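Local atomic coordinates of protein NBR1 homolog (Arabidopsis thaliana, PDB entry 6TGS), a protein that probably serves as a receptor that delivers ubiquitinated protein aggregates to autophagosomes, and self-associates through its N-terminal PB1 domain, the part present here. Residues D73-D76 against V77-R81. The protein carries 3 engineered substitutions. Sequence-based numbering, arbitrary orientation.
Sequences DLFD and VTNQR
The N79 side-chain amide overlaps the F75 ring at its rim. OD1 lies over one face near that rim, 3.1 Å above the ring plane. ND2 sits beyond the edge at the CE2 corner, 3.0 Å from F75 CE2. The two planes are nearly perpendicular, 85° apart. In F75, CG is anti to the backbone N (chi1 -176°) and beside the carbonyl carbon, which brings the ring alongside N79. N79 ND2 donates to D76 OD1, at 3.3 Å. The bond is bent and arrives on the anti side of the carboxylate. With an alanine at D76, N79 ND2 would probably lose this acceptor and the amide would be freer to turn. F75 O takes two stronger donors in its carbonyl plane: T78 OG1 at 2.8 Å and N79 N at 3.1 Å. All this belongs to the last turns of helix 71-79 in the PB1 domain, a ubiquitin-like fold. Q80 N makes an ordinary i to i-4 helix bond to D76 O, at 3.2 Å. The helix ends in a Schellman motif, where R81 has positive phi and its N bonds to T78 O at 2.7 Å. On the inner side, L74 packs on M35 and L38 of helix 35-46, and V77 on Y58. V77 N donates to L74 O at 3.0 Å.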
ATOM      1  N   ASP A  73       8.795  -4.040  -3.909  1.00 22.03           N
ATOM      2  CA  ASP A  73       8.447  -3.626  -2.555  1.00 20.81           C
ATOM      3  C   ASP A  73       7.071  -4.147  -2.145  1.00 21.65           C
ATOM      4  O   ASP A  73       6.854  -4.463  -0.972  1.00 21.44           O
ATOM      5  CB  ASP A  73       8.464  -2.105  -2.439  1.00 26.00           C
ATOM      6  CG  ASP A  73       9.799  -1.513  -2.801  1.00 30.00           C
ATOM      7  OD1 ASP A  73      10.830  -1.984  -2.264  1.00 27.40           O
ATOM      8  OD2 ASP A  73       9.817  -0.572  -3.609  1.00 25.13           O
ATOM      9  N   LEU A  74       6.126  -4.185  -3.085  1.00 23.41           N
ATOM     10  CA  LEU A  74       4.794  -4.689  -2.749  1.00 25.87           C
ATOM     11  C   LEU A  74       4.793  -6.203  -2.657  1.00 31.93           C
ATOM     12  O   LEU A  74       4.129  -6.782  -1.782  1.00 36.20           O
ATOM     13  CB  LEU A  74       3.765  -4.220  -3.775  1.00 33.87           C
ATOM     14  CG  LEU A  74       3.055  -2.912  -3.469  1.00 35.56           C
ATOM     15  CD1 LEU A  74       2.228  -2.502  -4.692  1.00 48.77           C
ATOM     16  CD2 LEU A  74       2.195  -3.070  -2.225  1.00 38.17           C
ATOM     17  N   PHE A  75       5.510  -6.872  -3.562  1.00 35.99           N
ATOM     18  CA  PHE A  75       5.701  -8.313  -3.464  1.00 38.58           C
ATOM     19  C   PHE A  75       6.252  -8.698  -2.099  1.00 43.02           C
ATOM     20  O   PHE A  75       5.847  -9.708  -1.512  1.00 37.17           O
ATOM     21  CB  PHE A  75       6.637  -8.783  -4.578  1.00 40.14           C
ATOM     22  CG  PHE A  75       6.826 -10.273  -4.645  1.00 49.72           C
ATOM     23  CD1 PHE A  75       5.836 -11.091  -5.164  1.00 58.71           C
ATOM     24  CD2 PHE A  75       8.009 -10.853  -4.228  1.00 57.99           C
ATOM     25  CE1 PHE A  75       6.020 -12.463  -5.239  1.00 59.60           C
ATOM     26  CE2 PHE A  75       8.196 -12.226  -4.314  1.00 60.28           C
ATOM     27  CZ  PHE A  75       7.196 -13.029  -4.807  1.00 64.24           C
ATOM     28  N   ASP A  76       7.160  -7.884  -1.567  1.00 30.11           N
ATOM     29  CA  ASP A  76       7.770  -8.181  -0.284  1.00 31.86           C
ATOM     30  C   ASP A  76       6.862  -7.895   0.905  1.00 32.40           C
ATOM     31  O   ASP A  76       7.158  -8.353   2.012  1.00 27.92           O
ATOM     32  CB  ASP A  76       9.073  -7.409  -0.144  1.00 27.34           C
ATOM     33  CG  ASP A  76      10.109  -8.189   0.629  1.00 40.88           C
ATOM     34  OD1 ASP A  76      10.396  -9.340   0.234  1.00 48.17           O
ATOM     35  OD2 ASP A  76      10.630  -7.661   1.631  1.00 36.22           O
ATOM     36  N   VAL A  77       5.745  -7.214   0.740  1.00 30.42           N
ATOM     37  CA  VAL A  77       4.759  -7.109   1.847  1.00 32.71           C
ATOM     38  C   VAL A  77       4.198  -8.509   2.114  1.00 40.53           C
ATOM     39  O   VAL A  77       4.081  -8.893   3.260  1.00 41.35           O
ATOM     40  CB  VAL A  77       3.651  -6.104   1.504  1.00 30.96           C
ATOM     41  CG1 VAL A  77       2.438  -6.268   2.398  1.00 31.44           C
ATOM     42  CG2 VAL A  77       4.164  -4.675   1.561  1.00 23.65           C
ATOM     43  N   THR A  78       3.884  -9.225   1.055  1.00 42.00           N
ATOM     44  CA  THR A  78       3.322 -10.595   1.154  1.00 48.31           C
ATOM     45  C   THR A  78       4.414 -11.576   1.582  1.00 50.61           C
ATOM     46  O   THR A  78       4.140 -12.422   2.431  1.00 48.16           O
ATOM     47  CB  THR A  78       2.787 -10.972  -0.233  1.00 46.23           C
ATOM     48  OG1 THR A  78       3.821 -11.555  -1.019  1.00 61.74           O
ATOM     49  CG2 THR A  78       2.226  -9.796  -0.996  1.00 54.48           C
ATOM     50  N   ASN A  79       5.595 -11.465   0.986  1.00 42.26           N
ATOM     51  CA  ASN A  79       6.697 -12.405   1.291  1.00 47.38           C
ATOM     52  C   ASN A  79       6.924 -12.393   2.784  1.00 48.46           C
ATOM     53  O   ASN A  79       7.192 -13.431   3.361  1.00 54.68           O
ATOM     54  CB  ASN A  79       8.009 -12.001   0.637  1.00 39.46           C
ATOM     55  CG  ASN A  79       8.043 -12.203  -0.853  1.00 51.64           C
ATOM     56  OD1 ASN A  79       7.074 -12.666  -1.441  1.00 51.04           O
ATOM     57  ND2 ASN A  79       9.164 -11.848  -1.453  1.00 46.38           N
ATOM     58  N   GLN A  80       6.752 -11.235   3.357  1.00 41.18           N
ATOM     59  CA  GLN A  80       6.963 -11.040   4.822  1.00 38.14           C
ATOM     60  C   GLN A  80       5.735 -11.435   5.676  1.00 56.46           C
ATOM     61  O   GLN A  80       5.755 -11.202   6.888  1.00 61.40           O
ATOM     62  CB  GLN A  80       7.383  -9.604   5.145  1.00 43.10           C
ATOM     63  CG  GLN A  80       8.803  -9.253   4.732  1.00 36.50           C
ATOM     64  CD  GLN A  80       9.116  -7.790   4.930  1.00 40.64           C
ATOM     65  OE1 GLN A  80       8.389  -6.911   4.486  1.00 51.55           O
ATOM     66  NE2 GLN A  80      10.217  -7.516   5.606  1.00 45.92           N
ATOM     67  N   ARG A  81       4.685 -11.929   5.041  1.00 52.54           N
ATOM     68  CA  ARG A  81       3.471 -12.368   5.758  1.00 56.63           C
ATOM     69  C   ARG A  81       2.851 -11.256   6.600  1.00 63.64           C
ATOM     70  O   ARG A  81       2.333 -11.558   7.660  1.00 68.58           O
ATOM     71  CB  ARG A  81       3.741 -13.646   6.538  1.00 57.79           C
ATOM     72  CG  ARG A  81       4.100 -14.847   5.677  1.00 66.72           C
ATOM     73  CD  ARG A  81       4.272 -16.052   6.577  1.00 71.88           C
ATOM     74  NE  ARG A  81       4.965 -17.146   5.922  1.00 74.22           N
ATOM     75  CZ  ARG A  81       4.364 -18.162   5.314  1.00 75.96           C
ATOM     76  NH1 ARG A  81       3.045 -18.229   5.274  1.00 75.32           N
ATOM     77  NH2 ARG A  81       5.090 -19.107   4.745  1.00 79.78           N
TER